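Local structure of bacilliredoxin BrxA (Bacillus subtilis, 3FHK) at residues 83-86 and 87-90; 93-96 and 97-101; 121-124 and 125-128. The protein acts as a dithiol bacilliredoxin of the thioredoxin superfamily, removing bacillithiol from S-bacillithiolated proteins, and has protein disulfide isomerase activity. The protein carries 2 engineered substitutions. All coordinates share one frame; numbering follows the deposited sequence.

Interaction 1: residues 83-86 and 87-90. With SO4 (sulfate ion), chain E.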
loop_
_atom_site.group_PDB
_atom_site.type_symbol
_atom_site.label_atom_id
_atom_site.label_comp_id
_atom_site.label_asym_id
_atom_site.label_seq_id
_atom_site.Cartn_x
_atom_site.Cartn_y
_atom_site.Cartn_z
ATOM N N THR A 83 -2.388 -13.019 28.502
ATOM C CA THR A 83 -3.086 -12.839 27.256
ATOM C C THR A 83 -2.302 -13.424 26.105
ATOM O O THR A 83 -1.071 -13.498 26.137
ATOM C CB THR A 83 -3.409 -11.341 26.994
ATOM O OG1 THR A 83 -3.982 -11.204 25.693
ATOM C CG2 THR A 83 -2.153 -10.477 27.103
ATOM N N VAL A 84 -3.048 -13.874 25.109
ATOM C CA VAL A 84 -2.488 -14.257 23.836
ATOM C C VAL A 84 -3.226 -13.427 22.807
ATOM O O VAL A 84 -4.410 -13.128 22.980
ATOM C CB VAL A 84 -2.692 -15.753 23.556
ATOM C CG1 VAL A 84 -1.715 -16.592 24.387
ATOM C CG2 VAL A 84 -4.133 -16.143 23.853
ATOM N N PHE A 85 -2.526 -13.047 21.744
ATOM C CA PHE A 85 -3.080 -12.154 20.744
ATOM C C PHE A 85 -3.435 -12.900 19.471
ATOM O O PHE A 85 -2.576 -13.156 18.630
ATOM C CB PHE A 85 -2.097 -11.028 20.421
ATOM C CG PHE A 85 -2.766 -9.770 19.956
ATOM C CD1 PHE A 85 -3.600 -9.787 18.857
ATOM C CD2 PHE A 85 -2.579 -8.572 20.625
ATOM C CE1 PHE A 85 -4.228 -8.636 18.421
ATOM C CE2 PHE A 85 -3.212 -7.423 20.195
ATOM C CZ PHE A 85 -4.041 -7.459 19.089
ATOM N N ALA A 86 -4.708 -13.233 19.315
ATOM C CA ALA A 86 -5.134 -13.994 18.141
ATOM C C ALA A 86 -4.834 -13.238 16.847
ATOM O O ALA A 86 -4.998 -12.022 16.772
ATOM C CB ALA A 86 -6.613 -14.325 18.236
ATOM N N GLY A 87 -4.392 -13.955 15.824
ATOM C CA GLY A 87 -4.175 -13.335 14.530
ATOM C C GLY A 87 -2.820 -12.670 14.413
ATOM O O GLY A 87 -2.311 -12.488 13.307
ATOM N N GLN A 88 -2.236 -12.307 15.554
ATOM C CA GLN A 88 -0.903 -11.706 15.579
ATOM C C GLN A 88 0.152 -12.693 16.071
ATOM O O GLN A 88 1.183 -12.883 15.430
ATOM C CB GLN A 88 -0.892 -10.434 16.432
ATOM C CG GLN A 88 -1.832 -9.353 15.933
ATOM C CD GLN A 88 -1.506 -8.890 14.517
ATOM O OE1 GLN A 88 -0.412 -8.378 14.245
ATOM N NE2 GLN A 88 -2.469 -9.054 13.612
ATOM N N ASP A 89 -0.105 -13.312 17.217
ATOM C CA ASP A 89 0.744 -14.391 17.713
ATOM C C ASP A 89 -0.002 -15.705 17.529
ATOM O O ASP A 89 -0.616 -16.206 18.463
ATOM C CB ASP A 89 1.083 -14.190 19.193
ATOM C CG ASP A 89 1.812 -12.898 19.449
ATOM O OD1 ASP A 89 2.401 -12.340 18.494
ATOM O OD2 ASP A 89 1.797 -12.434 20.605
ATOM N N LYS A 90 0.049 -16.258 16.320
ATOM C CA LYS A 90 -0.787 -17.405 15.968
ATOM C C LYS A 90 -0.451 -18.686 16.736
ATOM O O LYS A 90 -1.346 -19.413 17.163
ATOM C CB LYS A 90 -0.720 -17.659 14.464
ATOM C CG LYS A 90 -1.277 -16.531 13.626
ATOM C CD LYS A 90 -1.353 -16.913 12.157
ATOM C CE LYS A 90 -1.755 -15.723 11.294
ATOM N NZ LYS A 90 -2.085 -16.127 9.890
HETATM S S SO4 E . 3.422 -16.807 14.878
HETATM O O1 SO4 E . 3.478 -17.446 13.567
HETATM O O2 SO4 E . 2.403 -15.759 14.844
HETATM O O3 SO4 E . 3.070 -17.796 15.889
HETATM O O4 SO4 E . 4.729 -16.240 15.192
HETATM O O HOH W 1 0.163 -13.266 22.652
#

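Interaction 2: residues 93-96 and 97-101. With SO4 (sulfate ion), chain F.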
loop_
_atom_site.group_PDB
_atom_site.type_symbol
_atom_site.label_atom_id
_atom_site.label_comp_id
_atom_site.label_asym_id
_atom_site.label_seq_id
_atom_site.Cartn_x
_atom_site.Cartn_y
_atom_site.Cartn_z
ATOM N N THR A 93 -1.596 -18.416 20.442
ATOM C CA THR A 93 -3.028 -18.615 20.696
ATOM C C THR A 93 -3.529 -20.028 20.351
ATOM O O THR A 93 -4.388 -20.557 21.061
ATOM C CB THR A 93 -3.957 -17.480 20.123
ATOM O OG1 THR A 93 -4.827 -17.982 19.101
ATOM C CG2 THR A 93 -3.149 -16.314 19.614
ATOM N N ALA A 94 -2.988 -20.634 19.291
ATOM C CA ALA A 94 -3.316 -22.026 18.945
ATOM C C ALA A 94 -2.958 -22.986 20.081
ATOM O O ALA A 94 -3.698 -23.915 20.382
ATOM C CB ALA A 94 -2.615 -22.456 17.643
ATOM N N LYS A 95 -1.814 -22.736 20.708
ATOM C CA LYS A 95 -1.372 -23.483 21.880
ATOM C C LYS A 95 -2.257 -23.243 23.121
ATOM O O LYS A 95 -2.611 -24.181 23.823
ATOM C CB LYS A 95 0.096 -23.149 22.179
ATOM C CG LYS A 95 0.654 -23.774 23.444
ATOM C CD LYS A 95 0.448 -25.273 23.447
ATOM C CE LYS A 95 1.026 -25.902 22.196
ATOM N NZ LYS A 95 1.136 -27.380 22.339
ATOM N N MET A 96 -2.604 -21.991 23.390
ATOM C CA MET A 96 -3.496 -21.711 24.508
ATOM C C MET A 96 -4.839 -22.412 24.303
ATOM O O MET A 96 -5.383 -23.023 25.225
ATOM C CB MET A 96 -3.699 -20.207 24.694
ATOM C CG MET A 96 -4.427 -19.828 25.975
ATOM S SD MET A 96 -3.701 -20.570 27.455
ATOM C CE MET A 96 -4.988 -20.241 28.630
ATOM N N ARG A 97 -5.359 -22.338 23.083
ATOM C CA ARG A 97 -6.669 -22.908 22.787
ATOM C C ARG A 97 -6.713 -24.424 22.991
ATOM O O ARG A 97 -7.761 -24.974 23.316
ATOM C CB ARG A 97 -7.158 -22.487 21.391
ATOM C CG ARG A 97 -7.579 -20.988 21.298
ATOM C CD ARG A 97 -7.812 -20.555 19.842
ATOM N NE ARG A 97 -8.512 -19.280 19.753
ATOM C CZ ARG A 97 -8.601 -18.537 18.648
ATOM N NH1 ARG A 97 -8.020 -18.922 17.515
ATOM N NH2 ARG A 97 -9.259 -17.384 18.678
ATOM N N GLU A 98 -5.572 -25.090 22.835
ATOM C CA GLU A 98 -5.494 -26.526 23.079
ATOM C C GLU A 98 -5.929 -26.893 24.497
ATOM O O GLU A 98 -6.375 -28.015 24.742
ATOM C CB GLU A 98 -4.077 -27.036 22.836
ATOM C CG GLU A 98 -3.692 -27.179 21.376
ATOM C CD GLU A 98 -2.272 -27.683 21.216
ATOM O OE1 GLU A 98 -1.664 -28.066 22.236
ATOM O OE2 GLU A 98 -1.760 -27.692 20.078
ATOM N N TYR A 99 -5.790 -25.948 25.424
ATOM C CA TYR A 99 -6.130 -26.170 26.827
ATOM C C TYR A 99 -7.616 -25.944 27.104
ATOM O O TYR A 99 -8.127 -26.378 28.138
ATOM C CB TYR A 99 -5.306 -25.239 27.732
ATOM C CG TYR A 99 -3.825 -25.555 27.786
ATOM C CD1 TYR A 99 -3.301 -26.391 28.768
ATOM C CD2 TYR A 99 -2.956 -25.032 26.846
ATOM C CE1 TYR A 99 -1.943 -26.691 28.810
ATOM C CE2 TYR A 99 -1.605 -25.325 26.874
ATOM C CZ TYR A 99 -1.101 -26.145 27.858
ATOM O OH TYR A 99 0.248 -26.413 27.874
ATOM N N PHE A 100 -8.298 -25.250 26.193
ATOM C CA PHE A 100 -9.705 -24.896 26.385
ATOM C C PHE A 100 -10.607 -26.035 25.900
ATOM O O PHE A 100 -11.405 -25.853 24.982
ATOM C CB PHE A 100 -10.069 -23.597 25.639
ATOM C CG PHE A 100 -9.285 -22.377 26.080
ATOM C CD1 PHE A 100 -8.543 -22.386 27.261
ATOM C CD2 PHE A 100 -9.321 -21.208 25.324
ATOM C CE1 PHE A 100 -7.836 -21.269 27.665
ATOM C CE2 PHE A 100 -8.621 -20.070 25.728
ATOM C CZ PHE A 100 -7.876 -20.097 26.898
ATOM N N THR A 101 -10.470 -27.205 26.515
ATOM C CA THR A 101 -11.178 -28.410 26.071
ATOM C C THR A 101 -12.676 -28.160 25.984
ATOM O O THR A 101 -13.296 -27.651 26.919
ATOM C CB THR A 101 -10.919 -29.604 27.021
ATOM O OG1 THR A 101 -9.534 -29.630 27.391
ATOM C CG2 THR A 101 -11.288 -30.935 26.354
HETATM S S SO4 F . -8.711 -16.164 15.176
HETATM O O1 SO4 F . -9.446 -16.551 13.978
HETATM O O2 SO4 F . -8.118 -14.853 14.942
HETATM O O3 SO4 F . -9.673 -16.120 16.278
HETATM O O4 SO4 F . -7.619 -17.096 15.493
#

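Interaction 3: residues 121-124 and 125-128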
loop_
_atom_site.group_PDB
_atom_site.type_symbol
_atom_site.label_atom_id
_atom_site.label_comp_id
_atom_site.label_asym_id
_atom_site.label_seq_id
_atom_site.Cartn_x
_atom_site.Cartn_y
_atom_site.Cartn_z
ATOM N N PHE A 121 -15.928 -19.689 30.784
ATOM C CA PHE A 121 -15.507 -19.329 29.445
ATOM C C PHE A 121 -16.420 -18.225 28.923
ATOM O O PHE A 121 -17.619 -18.238 29.171
ATOM C CB PHE A 121 -15.530 -20.563 28.528
ATOM C CG PHE A 121 -14.794 -20.360 27.225
ATOM C CD1 PHE A 121 -15.486 -20.181 26.039
ATOM C CD2 PHE A 121 -13.411 -20.333 27.192
ATOM C CE1 PHE A 121 -14.807 -19.969 24.848
ATOM C CE2 PHE A 121 -12.729 -20.123 26.002
ATOM C CZ PHE A 121 -13.425 -19.938 24.834
ATOM N N ILE A 122 -15.842 -17.249 28.235
ATOM C CA ILE A 122 -16.622 -16.193 27.613
ATOM C C ILE A 122 -16.261 -16.113 26.140
ATOM O O ILE A 122 -15.281 -15.478 25.775
ATOM C CB ILE A 122 -16.354 -14.832 28.264
ATOM C CG1 ILE A 122 -16.579 -14.914 29.776
ATOM C CG2 ILE A 122 -17.251 -13.760 27.642
ATOM C CD1 ILE A 122 -16.152 -13.663 30.517
ATOM N N PRO A 123 -17.043 -16.782 25.287
ATOM C CA PRO A 123 -16.723 -16.774 23.860
ATOM C C PRO A 123 -17.067 -15.420 23.250
ATOM O O PRO A 123 -17.733 -14.604 23.889
ATOM C CB PRO A 123 -17.639 -17.856 23.294
ATOM C CG PRO A 123 -18.806 -17.874 24.218
ATOM C CD PRO A 123 -18.296 -17.499 25.581
ATOM N N ARG A 124 -16.623 -15.193 22.023
ATOM C CA ARG A 124 -16.912 -13.948 21.327
ATOM C C ARG A 124 -18.393 -13.542 21.348
ATOM O O ARG A 124 -18.707 -12.367 21.509
ATOM C CB ARG A 124 -16.403 -14.001 19.887
ATOM C CG ARG A 124 -16.693 -12.711 19.145
ATOM C CD ARG A 124 -16.399 -12.814 17.651
ATOM N NE ARG A 124 -16.911 -11.646 16.938
ATOM C CZ ARG A 124 -16.168 -10.614 16.554
ATOM N NH1 ARG A 124 -14.865 -10.603 16.797
ATOM N NH2 ARG A 124 -16.725 -9.594 15.915
ATOM N N HIS A 125 -19.303 -14.504 21.201
ATOM C CA HIS A 125 -20.729 -14.172 21.112
ATOM C C HIS A 125 -21.306 -13.716 22.444
ATOM O O HIS A 125 -22.416 -13.194 22.501
ATOM C CB HIS A 125 -21.547 -15.323 20.508
ATOM C CG HIS A 125 -21.734 -16.494 21.425
ATOM N ND1 HIS A 125 -21.037 -17.673 21.280
ATOM C CD2 HIS A 125 -22.558 -16.671 22.487
ATOM C CE1 HIS A 125 -21.412 -18.525 22.219
ATOM N NE2 HIS A 125 -22.333 -17.941 22.964
ATOM N N GLU A 126 -20.531 -13.891 23.509
ATOM C CA GLU A 126 -20.934 -13.470 24.843
ATOM C C GLU A 126 -20.400 -12.067 25.067
ATOM O O GLU A 126 -20.690 -11.415 26.077
ATOM C CB GLU A 126 -20.354 -14.418 25.888
ATOM C CG GLU A 126 -21.336 -14.862 26.949
ATOM C CD GLU A 126 -22.250 -15.964 26.465
ATOM O OE1 GLU A 126 -21.992 -17.139 26.799
ATOM O OE2 GLU A 126 -23.220 -15.660 25.743
ATOM N N ILE A 127 -19.618 -11.605 24.099
ATOM C CA ILE A 127 -18.981 -10.300 24.172
ATOM C C ILE A 127 -19.555 -9.342 23.133
ATOM O O ILE A 127 -20.082 -8.284 23.475
ATOM C CB ILE A 127 -17.458 -10.413 23.964
ATOM C CG1 ILE A 127 -16.844 -11.298 25.054
ATOM C CG2 ILE A 127 -16.814 -9.014 23.929
ATOM C CD1 ILE A 127 -15.321 -11.466 24.954
ATOM N N GLU A 128 -19.445 -9.718 21.866
ATOM C CA GLU A 128 -19.990 -8.914 20.787
ATOM C C GLU A 128 -21.483 -8.722 20.968
ATOM O O GLU A 128 -22.188 -9.645 21.375
ATOM C CB GLU A 128 -19.728 -9.585 19.445
ATOM C CG GLU A 128 -20.436 -8.919 18.278
ATOM C CD GLU A 128 -19.865 -9.372 16.955
ATOM O OE1 GLU A 128 -19.736 -10.599 16.749
ATOM O OE2 GLU A 128 -19.537 -8.498 16.125
HETATM O O HOH W 2 -20.056 -16.477 29.475
#

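Interaction 1: residues 83-86 and 87-90
Phe85 and Gln88 run side by side and point the same way as the chain turns out of strand 80-85, and their flat groups stand nearly upright to each other, ring and amide planes 77° apart. The touching is done by methylene rather than amide: Gln88 CG sits 3.4 Å from Phe85 CD1, meeting the ring obliquely. Phe85 holds its CG anti to the backbone nitrogen (chi1 -152°), which lays the ring alongside the glutamine; Val16 and Arg20 of helix 2-24 also meet that ring.

The backbone closes on a single acceptor. Phe85 O takes Asp89 N at 2.9 Å, almost head-on, and Gln88 N at 3.2 Å from above the carbonyl plane. Gly87 makes the reversal at positive phi, where a CB would collide with Ala86 O. A water accepts from Phe85 N at 2.8 Å and donates to Asp89 OD2 at 2.7 Å, while the same carboxylate oxygen is salt-bridged to Arg20. At the start of the following helix, a sulfate, probably from the crystallisation solution, accepts from Lys90 N and Glu91 N. The chemistry implies a backbone-held turn whose helix-start amides can take an anion.

Interaction 2: residues 93-96 and 97-101
Thr93 lies alongside Arg97, one turn further on. Its carbonyl O accepts Arg97 N at 2.9 Å, and its OG1 stands 3.5 Å above one face of the guanidinium, off toward the rim. Arg97 is extended from CG to NE, bringing its edge to a sulfate, probably from the crystallisation solution: NH1 donates to O4 at 2.8 Å and NH2 to O3 at 2.7 Å, with the sulfur in the guanidinium plane. An alanine at Arg97 would remove both of these donors and is likely to leave the sulfate without this grip and the hydroxyl of Thr93 without the flat group it faces.

Ala94 adds only a weak bond, from Glu98 N to its O. At Lys95 the chain bends at chi2 and chi3 (54° and 55°), doubling back so that NZ meets Glu98 OE1 at 2.9 Å on the syn side, though tilted out of the carboxylate plane, a salt bridge. Lys95 O also lies at the edge of the Tyr99 ring, whose hydroxyl is bonded to Glu42.

Met96 turns to the interior. Its O accepts Tyr99 N from above the carbonyl plane and lies over one face of the Phe100 ring; its sulfur stands obliquely to both rings, a Met-aromatic arrangement to be read with caution because two conformers were modelled. The chain leaves helix 90-97 through a type I turn from Arg97 to Phe100, then an inverse gamma turn centred on Phe100, toward strand 109-114 of a thioredoxin-like fold.

Interaction 3: residues 121-124 and 125-128
This is a local turn contact in which Ile122, at the end of strand 117-122, and Pro123 and Arg124 just after it fold back on residues 125-128 before helix 132-146. Two carbonyls frame its backbone. Glu126 N donates to Pro123 O at 2.9 Å, and Arg124 O accepts twice: from Glu128 N nearly in line with the carbonyl bond, and from Ile127 N high above its plane.

Inside, Ile122 CG2 meets Ile127 CG1 at 3.6 Å, the two side chains crossing at about a right angle against helix 132-146. Pro123 CG lies over one face of the His125 imidazole, a CH-pi contact with 3.7 Å from CG to the ring centroid; chi1 of 73°, between backbone N and carbonyl carbon, swings the ring back over the proline. Arg124 extends to Glu128, where NE donates to OE1 at 3.0 Å from above the carboxylate plane, while NH2 reaches OE2 only weakly; the guanidinium and carboxylate planes are 79° apart. NH1 is bonded instead to Ser107 O, and the side chain touches Cys56 and Cys58. The arrangement belongs to the strand-to-last-helix connection of the thioredoxin fold, set beside the CXC active-site motif.

In the fold
The three contacts are local turns met in series along the chain, yet they come together round one sheet. Interactions 1 and 2, centres 11 Å apart, pack directly: Thr93 CG2 lies 3.4 Å from Phe85 O, so helix 90-97 leans on the end of the strand that leads into it. Interactions 2 and 3, with centres 16 Å apart, touch through Phe100 CD2 and Phe121 CE2 at 3.6 Å. Interactions 1 and 3 do not meet, their nearest atoms being about 9 Å apart. Closeness to the redox site also differs: the side chain of Arg124 is about 3 Å from that of the nucleophile Cys56, against about 8 Å for Phe85 and 10 Å for Arg97.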